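PDB 3K8R: DUF2442 domain-containing protein from Rhodospirillum rubrum ATCC 11170, which is of unknown function but belongs to the DUF2442 family and is found as an assembly of two chains. Local coordinates for residues A69-G74 against G78-T83; L55-E60 against K101-K106. All coordinates share one frame; numbering follows the deposited sequence.

How the contacts relate
Contact 2 brackets contact 1 along the chain: the loop 55-60 comes first, then the neighbouring strands 71-73 and 78-81, and helix 101-105 returns near the end of the modelled chain to meet the loop. The centres of the two contacts lie about 18 Å apart, yet they touch, since Trp81 CH2 of contact 1 packs 3.7 Å from Leu59 CD1 of contact 2. Strand 86-89 connects them further, pairing with 78-81 in a three-stranded antiparallel sheet while receiving side chains from 55-60. Contact 1 thus builds the sheet by local pairing, whereas contact 2 fastens the last modelled helix to a loop at its periphery.

Contact 1: A69-G74 against G78-T83; sequences AVEILG and GLHWET
With chi1 at 175°, His80 CG is swung to the far side of CB from the backbone N, while Leu73 CG lies beside its own backbone N (chi1 -74°); together these turns bring Leu73 CD1 over one face of the histidine ring, 3.7 Å from its centroid, in a CH-pi contact. Glu71 reaches the same ring from its edge, OE1 lying 3.5 Å from His80 CD2, with the carboxylate at roughly half a right angle to the ring. A water sits between this carboxylate and that of Glu82, 2.7 Å from Glu71 OE1, and may ease the nearness of two like charges. His80 NE2 makes a weak hydrogen bond to Glu82 OE1, and ND1 is held by Asp87 on the next strand; the bond to Asp87 probably does most to fix the ring's rotation, with the weak one to Glu82 adding to it.

At the far end of the pairing, Trp81 lies alongside Val70. The CB and CG2 of Val70 rest over one side of the indole, CG2 approaching CZ2 of Trp81 to 3.6 Å, and the indole N-H is taken by the carbonyl of Leu67. The side chains of Ile72 and Leu79, a non-hydrogen-bonded pair, share the face that meets Ala30 of strand 27-33. On either side of that pair, Glu71 and His80 exchange two backbone hydrogen bonds (Glu71 N to His80 O 2.8 Å, His80 N to Glu71 O 2.7 Å), as do Leu73 and Gly78. With the short strand axes at 129°, this is a twisted antiparallel beta hairpin, two adjoining strands of a three-stranded sheet.

Contact 2: L55-E60 against K101-K106; sequences LAQGLE and KAWMAK
The indole of Trp103 carries the extended side chain of Gln57 across one face and has two oxygens near its plane at the rim. Gln57 CB sits over the middle of the ring system, CG lies 3.5 Å from the centroid of the five-membered ring in a CH-pi contact, and the amide continues toward the tryptophan CB, its plane tilted only 30° from that of the indole. At the edge, Glu60 OE2 accepts the hydrogen of Trp103 NE1 at 2.7 Å, almost exactly in the ring plane. Leu55 O approaches another part of the rim, 3.3 Å from Trp103 CH2.

A type II beta turn from Ala56 to Leu59 sets up these groups, with Gly58 in its third position and Leu59 N bonded to Ala56 O at 3.2 Å. Gln57, the second residue of that turn, projects toward helix 101-105; its CG, anti to the backbone N (chi1 -180°), carries the rest of the chain straight out along the indole. Glu60 follows the turn and bends at chi2 (88°), which lets its carboxylate serve both segments: OE1 accepts Gly58 N at 3.0 Å from above the carboxylate plane, while OE2 meets the indole nearly along its own C-O direction. A salt bridge from Arg107 to OE2 adds a positive charge, which would probably stabilise the anionic carboxylate.

Thr100, just before the helix, bonds to both partners, its backbone N to Gln57 OE1 and its OG1 hydrogen-bonded to Trp103 N. Leu55 also packs against Asn45 of the second subunit.

Contact 1: A69-G74 against G78-T83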
ATOM      1  N   ALA A  69      -4.200 -18.865  -3.557  1.00 28.24           N
ATOM      2  CA  ALA A  69      -4.726 -18.929  -4.917  1.00 28.97           C
ATOM      3  C   ALA A  69      -4.881 -17.560  -5.584  1.00 28.91           C
ATOM      4  O   ALA A  69      -5.331 -17.495  -6.729  1.00 29.38           O
ATOM      5  CB  ALA A  69      -6.068 -19.681  -4.933  1.00 27.92           C
ATOM      6  N   VAL A  70      -4.504 -16.482  -4.894  1.00 28.51           N
ATOM      7  CA  VAL A  70      -4.687 -15.142  -5.429  1.00 27.84           C
ATOM      8  C   VAL A  70      -4.101 -15.021  -6.818  1.00 28.41           C
ATOM      9  O   VAL A  70      -3.031 -15.555  -7.088  1.00 27.81           O
ATOM     10  CB  VAL A  70      -4.080 -14.066  -4.535  1.00 27.61           C
ATOM     11  CG1 VAL A  70      -2.578 -14.280  -4.386  1.00 25.25           C
ATOM     12  CG2 VAL A  70      -4.401 -12.673  -5.099  1.00 25.16           C
ATOM     13  N   GLU A  71      -4.856 -14.341  -7.683  1.00 29.77           N
ATOM     14  CA  GLU A  71      -4.516 -14.081  -9.090  1.00 29.82           C
ATOM     15  C   GLU A  71      -4.808 -12.622  -9.433  1.00 30.32           C
ATOM     16  O   GLU A  71      -5.660 -11.994  -8.810  1.00 30.05           O
ATOM     17  CB  GLU A  71      -5.386 -14.930 -10.021  1.00 28.89           C
ATOM     18  CG  GLU A  71      -5.023 -16.383 -10.149  1.00 28.26           C
ATOM     19  CD  GLU A  71      -5.926 -17.101 -11.142  1.00 29.71           C
ATOM     20  OE1 GLU A  71      -7.143 -17.255 -10.886  1.00 28.12           O
ATOM     21  OE2 GLU A  71      -5.411 -17.527 -12.189  1.00 29.60           O
ATOM     22  N   ILE A  72      -4.114 -12.098 -10.440  1.00 31.16           N
ATOM     23  CA  ILE A  72      -4.327 -10.725 -10.895  1.00 31.46           C
ATOM     24  C   ILE A  72      -5.209 -10.760 -12.143  1.00 32.97           C
ATOM     25  O   ILE A  72      -4.926 -11.489 -13.090  1.00 32.16           O
ATOM     26  CB  ILE A  72      -2.992 -10.011 -11.220  1.00 30.32           C
ATOM     27  CG1 ILE A  72      -2.094  -9.973  -9.981  1.00 29.38           C
ATOM     28  CG2 ILE A  72      -3.245  -8.601 -11.719  1.00 26.71           C
ATOM     29  CD1 ILE A  72      -0.689  -9.443 -10.248  1.00 28.40           C
ATOM     30  N   LEU A  73      -6.299 -10.000 -12.114  1.00 35.28           N
ATOM     31  CA  LEU A  73      -7.192  -9.877 -13.271  1.00 37.36           C
ATOM     32  C   LEU A  73      -7.517  -8.394 -13.482  1.00 38.27           C
ATOM     33  O   LEU A  73      -7.291  -7.573 -12.604  1.00 39.89           O
ATOM     34  CB  LEU A  73      -8.455 -10.750 -13.124  1.00 38.00           C
ATOM     35  CG  LEU A  73      -8.306 -12.280 -13.315  1.00 39.19           C
ATOM     36  CD1 LEU A  73      -9.633 -12.967 -13.030  1.00 37.04           C
ATOM     37  CD2 LEU A  73      -7.792 -12.696 -14.714  1.00 37.12           C
ATOM     38  N   GLY A  74      -8.040  -8.054 -14.651  1.00 39.10           N
ATOM     39  CA  GLY A  74      -8.266  -6.652 -15.023  1.00 39.76           C
ATOM     40  C   GLY A  74      -6.941  -6.260 -15.649  1.00 40.72           C
ATOM     41  O   GLY A  74      -5.985  -7.050 -15.572  1.00 41.97           O
ATOM     42  N   GLY A  78      -7.547  -5.655 -10.251  1.00 32.34           N
ATOM     43  CA  GLY A  78      -8.324  -6.608  -9.471  1.00 31.40           C
ATOM     44  C   GLY A  78      -7.588  -7.873  -9.052  1.00 31.45           C
ATOM     45  O   GLY A  78      -6.843  -8.480  -9.838  1.00 30.53           O
ATOM     46  N   LEU A  79      -7.812  -8.257  -7.796  1.00 31.12           N
ATOM     47  CA  LEU A  79      -7.275  -9.479  -7.230  1.00 31.70           C
ATOM     48  C   LEU A  79      -8.423 -10.490  -7.240  1.00 32.88           C
ATOM     49  O   LEU A  79      -9.537 -10.182  -6.795  1.00 34.03           O
ATOM     50  CB  LEU A  79      -6.749  -9.226  -5.822  1.00 32.40           C
ATOM     51  CG  LEU A  79      -5.607  -8.202  -5.779  1.00 30.24           C
ATOM     52  CD1 LEU A  79      -5.182  -7.905  -4.346  1.00 24.42           C
ATOM     53  CD2 LEU A  79      -4.435  -8.702  -6.627  1.00 26.97           C
ATOM     54  N   HIS A  80      -8.145 -11.688  -7.754  1.00 32.47           N
ATOM     55  CA  HIS A  80      -9.158 -12.715  -7.956  1.00 31.59           C
ATOM     56  C   HIS A  80      -8.790 -14.034  -7.284  1.00 31.55           C
ATOM     57  O   HIS A  80      -7.620 -14.417  -7.241  1.00 31.67           O
ATOM     58  CB  HIS A  80      -9.330 -12.913  -9.481  1.00 32.50           C
ATOM     59  CG  HIS A  80     -10.255 -14.033  -9.884  1.00 33.48           C
ATOM     60  ND1 HIS A  80     -11.632 -13.916  -9.867  1.00 31.18           N
ATOM     61  CD2 HIS A  80      -9.992 -15.268 -10.379  1.00 32.17           C
ATOM     62  CE1 HIS A  80     -12.176 -15.043 -10.292  1.00 30.50           C
ATOM     63  NE2 HIS A  80     -11.203 -15.880 -10.610  1.00 32.35           N
ATOM     64  N   TRP A  81      -9.811 -14.693  -6.732  1.00 31.49           N
ATOM     65  CA  TRP A  81      -9.715 -16.046  -6.170  1.00 30.72           C
ATOM     66  C   TRP A  81     -10.798 -16.863  -6.882  1.00 29.82           C
ATOM     67  O   TRP A  81     -11.990 -16.666  -6.648  1.00 29.36           O
ATOM     68  CB  TRP A  81      -9.924 -16.060  -4.656  1.00 31.60           C
ATOM     69  CG  TRP A  81      -8.764 -15.506  -3.847  1.00 31.32           C
ATOM     70  CD1 TRP A  81      -7.799 -16.223  -3.182  1.00 28.46           C
ATOM     71  CD2 TRP A  81      -8.465 -14.129  -3.617  1.00 31.77           C
ATOM     72  NE1 TRP A  81      -6.930 -15.374  -2.551  1.00 28.49           N
ATOM     73  CE2 TRP A  81      -7.314 -14.081  -2.803  1.00 32.70           C
ATOM     74  CE3 TRP A  81      -9.057 -12.929  -4.022  1.00 32.26           C
ATOM     75  CZ2 TRP A  81      -6.748 -12.877  -2.389  1.00 32.65           C
ATOM     76  CZ3 TRP A  81      -8.497 -11.734  -3.605  1.00 32.46           C
ATOM     77  CH2 TRP A  81      -7.358 -11.714  -2.797  1.00 33.57           C
ATOM     78  N   GLU A  82     -10.362 -17.760  -7.765  1.00 29.13           N
ATOM     79  CA  GLU A  82     -11.245 -18.557  -8.613  1.00 27.49           C
ATOM     80  C   GLU A  82     -12.224 -19.425  -7.825  1.00 26.42           C
ATOM     81  O   GLU A  82     -13.426 -19.155  -7.822  1.00 25.11           O
ATOM     82  CB  GLU A  82     -10.395 -19.437  -9.541  1.00 28.37           C
ATOM     83  CG  GLU A  82     -11.168 -20.121 -10.663  1.00 29.86           C
ATOM     84  CD  GLU A  82     -11.530 -19.150 -11.758  1.00 33.97           C
ATOM     85  OE1 GLU A  82     -10.610 -18.436 -12.228  1.00 38.28           O
ATOM     86  OE2 GLU A  82     -12.718 -19.106 -12.150  1.00 32.66           O
ATOM     87  N   THR A  83     -11.702 -20.449  -7.150  1.00 25.95           N
ATOM     88  CA  THR A  83     -12.528 -21.393  -6.407  1.00 25.32           C
ATOM     89  C   THR A  83     -13.435 -20.690  -5.399  1.00 26.31           C
ATOM     90  O   THR A  83     -14.619 -20.989  -5.330  1.00 26.88           O
ATOM     91  CB  THR A  83     -11.681 -22.466  -5.685  1.00 25.19           C
ATOM     92  OG1 THR A  83     -10.869 -23.161  -6.636  1.00 22.43           O
ATOM     93  CG2 THR A  83     -12.577 -23.473  -4.967  1.00 23.59           C
TER
HETATM   94  O   HOH W   1      -7.841 -18.263 -13.237  1.00 17.80           O

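Contact 2: L55-E60 against K101-K106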
ATOM      1  N   LEU A  55      -9.547  -9.298   6.439  1.00 30.94           N
ATOM      2  CA  LEU A  55     -10.338  -8.094   6.689  1.00 30.83           C
ATOM      3  C   LEU A  55     -11.209  -7.769   5.466  1.00 30.51           C
ATOM      4  O   LEU A  55     -12.063  -6.886   5.537  1.00 29.48           O
ATOM      5  CB  LEU A  55      -9.446  -6.884   6.994  1.00 31.15           C
ATOM      6  CG  LEU A  55      -8.617  -6.868   8.287  1.00 31.22           C
ATOM      7  CD1 LEU A  55      -7.893  -5.528   8.413  1.00 28.60           C
ATOM      8  CD2 LEU A  55      -9.483  -7.123   9.514  1.00 25.18           C
ATOM      9  N   ALA A  56     -10.987  -8.489   4.359  1.00 30.39           N
ATOM     10  CA  ALA A  56     -11.692  -8.255   3.094  1.00 29.54           C
ATOM     11  C   ALA A  56     -12.934  -9.100   2.981  1.00 30.04           C
ATOM     12  O   ALA A  56     -12.959 -10.260   3.396  1.00 30.17           O
ATOM     13  CB  ALA A  56     -10.784  -8.543   1.908  1.00 29.05           C
ATOM     14  N   GLN A  57     -13.962  -8.509   2.380  1.00 30.58           N
ATOM     15  CA  GLN A  57     -15.236  -9.176   2.202  1.00 30.26           C
ATOM     16  C   GLN A  57     -15.128 -10.376   1.276  1.00 30.54           C
ATOM     17  O   GLN A  57     -14.751 -10.258   0.093  1.00 30.36           O
ATOM     18  CB  GLN A  57     -16.274  -8.209   1.641  1.00 30.92           C
ATOM     19  CG  GLN A  57     -17.626  -8.865   1.440  1.00 31.27           C
ATOM     20  CD  GLN A  57     -18.668  -7.912   0.960  1.00 30.10           C
ATOM     21  OE1 GLN A  57     -18.368  -6.894   0.336  1.00 29.21           O
ATOM     22  NE2 GLN A  57     -19.915  -8.241   1.236  1.00 31.70           N
ATOM     23  N   GLY A  58     -15.491 -11.527   1.825  1.00 30.57           N
ATOM     24  CA  GLY A  58     -15.476 -12.780   1.085  1.00 30.54           C
ATOM     25  C   GLY A  58     -14.316 -13.680   1.439  1.00 30.86           C
ATOM     26  O   GLY A  58     -14.282 -14.811   0.970  1.00 31.95           O
ATOM     27  N   LEU A  59     -13.369 -13.184   2.250  1.00 30.12           N
ATOM     28  CA  LEU A  59     -12.186 -13.958   2.654  1.00 29.34           C
ATOM     29  C   LEU A  59     -12.043 -14.115   4.186  1.00 29.91           C
ATOM     30  O   LEU A  59     -11.064 -14.682   4.667  1.00 28.95           O
ATOM     31  CB  LEU A  59     -10.910 -13.329   2.061  1.00 28.40           C
ATOM     32  CG  LEU A  59     -10.764 -13.232   0.528  1.00 28.11           C
ATOM     33  CD1 LEU A  59      -9.452 -12.557   0.146  1.00 25.00           C
ATOM     34  CD2 LEU A  59     -10.868 -14.597  -0.161  1.00 27.02           C
ATOM     35  N   GLU A  60     -13.034 -13.669   4.955  1.00 30.56           N
ATOM     36  CA  GLU A  60     -12.942 -13.736   6.423  1.00 30.52           C
ATOM     37  C   GLU A  60     -12.609 -15.112   6.973  1.00 29.72           C
ATOM     38  O   GLU A  60     -11.933 -15.208   7.987  1.00 29.48           O
ATOM     39  CB  GLU A  60     -14.239 -13.294   7.109  1.00 31.41           C
ATOM     40  CG  GLU A  60     -14.716 -11.875   6.840  1.00 34.07           C
ATOM     41  CD  GLU A  60     -15.596 -11.757   5.605  1.00 39.79           C
ATOM     42  OE1 GLU A  60     -15.444 -12.560   4.651  1.00 43.24           O
ATOM     43  OE2 GLU A  60     -16.453 -10.852   5.599  1.00 42.50           O
ATOM     44  N   LYS A 101     -20.709  -1.176   1.974  1.00 33.69           N
ATOM     45  CA  LYS A 101     -21.095  -0.546   3.224  1.00 33.76           C
ATOM     46  C   LYS A 101     -22.135  -1.399   3.940  1.00 34.60           C
ATOM     47  O   LYS A 101     -22.174  -1.426   5.168  1.00 34.80           O
ATOM     48  CB  LYS A 101     -21.591   0.875   2.993  1.00 33.52           C
ATOM     49  CG  LYS A 101     -20.479   1.794   2.562  1.00 33.27           C
ATOM     50  CD  LYS A 101     -20.818   3.246   2.747  1.00 32.72           C
ATOM     51  CE  LYS A 101     -19.594   4.117   2.517  1.00 32.41           C
ATOM     52  NZ  LYS A 101     -19.880   5.565   2.750  1.00 33.18           N
ATOM     53  N   ALA A 102     -22.954  -2.107   3.168  1.00 35.02           N
ATOM     54  CA  ALA A 102     -23.947  -3.012   3.726  1.00 35.91           C
ATOM     55  C   ALA A 102     -23.263  -4.089   4.560  1.00 36.77           C
ATOM     56  O   ALA A 102     -23.734  -4.440   5.640  1.00 37.62           O
ATOM     57  CB  ALA A 102     -24.757  -3.651   2.617  1.00 35.05           C
ATOM     58  N   TRP A 103     -22.149  -4.599   4.046  1.00 37.03           N
ATOM     59  CA  TRP A 103     -21.366  -5.644   4.709  1.00 37.74           C
ATOM     60  C   TRP A 103     -20.668  -5.115   5.961  1.00 38.50           C
ATOM     61  O   TRP A 103     -20.745  -5.730   7.027  1.00 38.44           O
ATOM     62  CB  TRP A 103     -20.370  -6.225   3.704  1.00 37.54           C
ATOM     63  CG  TRP A 103     -19.242  -7.039   4.254  1.00 40.23           C
ATOM     64  CD1 TRP A 103     -19.223  -8.390   4.472  1.00 40.15           C
ATOM     65  CD2 TRP A 103     -17.930  -6.556   4.593  1.00 41.25           C
ATOM     66  NE1 TRP A 103     -17.989  -8.769   4.952  1.00 40.58           N
ATOM     67  CE2 TRP A 103     -17.178  -7.663   5.035  1.00 40.39           C
ATOM     68  CE3 TRP A 103     -17.325  -5.287   4.581  1.00 41.14           C
ATOM     69  CZ2 TRP A 103     -15.845  -7.539   5.461  1.00 38.62           C
ATOM     70  CZ3 TRP A 103     -16.006  -5.160   5.008  1.00 36.16           C
ATOM     71  CH2 TRP A 103     -15.283  -6.281   5.439  1.00 39.39           C
HETATM   72  N   MSE A 104     -20.005  -3.969   5.838  1.00 39.09           N
HETATM   73  CA  MSE A 104     -19.347  -3.355   6.981  1.00 39.98           C
HETATM   74  C   MSE A 104     -20.342  -3.121   8.102  1.00 39.86           C
HETATM   75  O   MSE A 104     -20.049  -3.394   9.262  1.00 40.70           O
HETATM   76  CB  MSE A 104     -18.680  -2.051   6.576  1.00 40.86           C
HETATM   77  CG  MSE A 104     -17.415  -2.268   5.768  1.00 44.12           C
HETATM   78 SE   MSE A 104     -16.722  -0.629   5.006  0.75 55.48          SE
HETATM   79  CE  MSE A 104     -14.839  -1.196   4.659  1.00 45.99           C
ATOM     80  N   ALA A 105     -21.526  -2.638   7.746  1.00 39.92           N
ATOM     81  CA  ALA A 105     -22.592  -2.413   8.718  1.00 39.81           C
ATOM     82  C   ALA A 105     -23.051  -3.714   9.400  1.00 40.32           C
ATOM     83  O   ALA A 105     -23.451  -3.683  10.565  1.00 39.76           O
ATOM     84  CB  ALA A 105     -23.767  -1.717   8.060  1.00 38.89           C
ATOM     85  N   LYS A 106     -22.992  -4.848   8.691  1.00 41.20           N
ATOM     86  CA  LYS A 106     -23.383  -6.148   9.263  1.00 41.82           C
ATOM     87  C   LYS A 106     -22.225  -6.719  10.082  1.00 43.83           C
ATOM     88  O   LYS A 106     -21.777  -7.838   9.846  1.00 44.08           O
ATOM     89  CB  LYS A 106     -23.818  -7.133   8.170  1.00 39.94           C
TER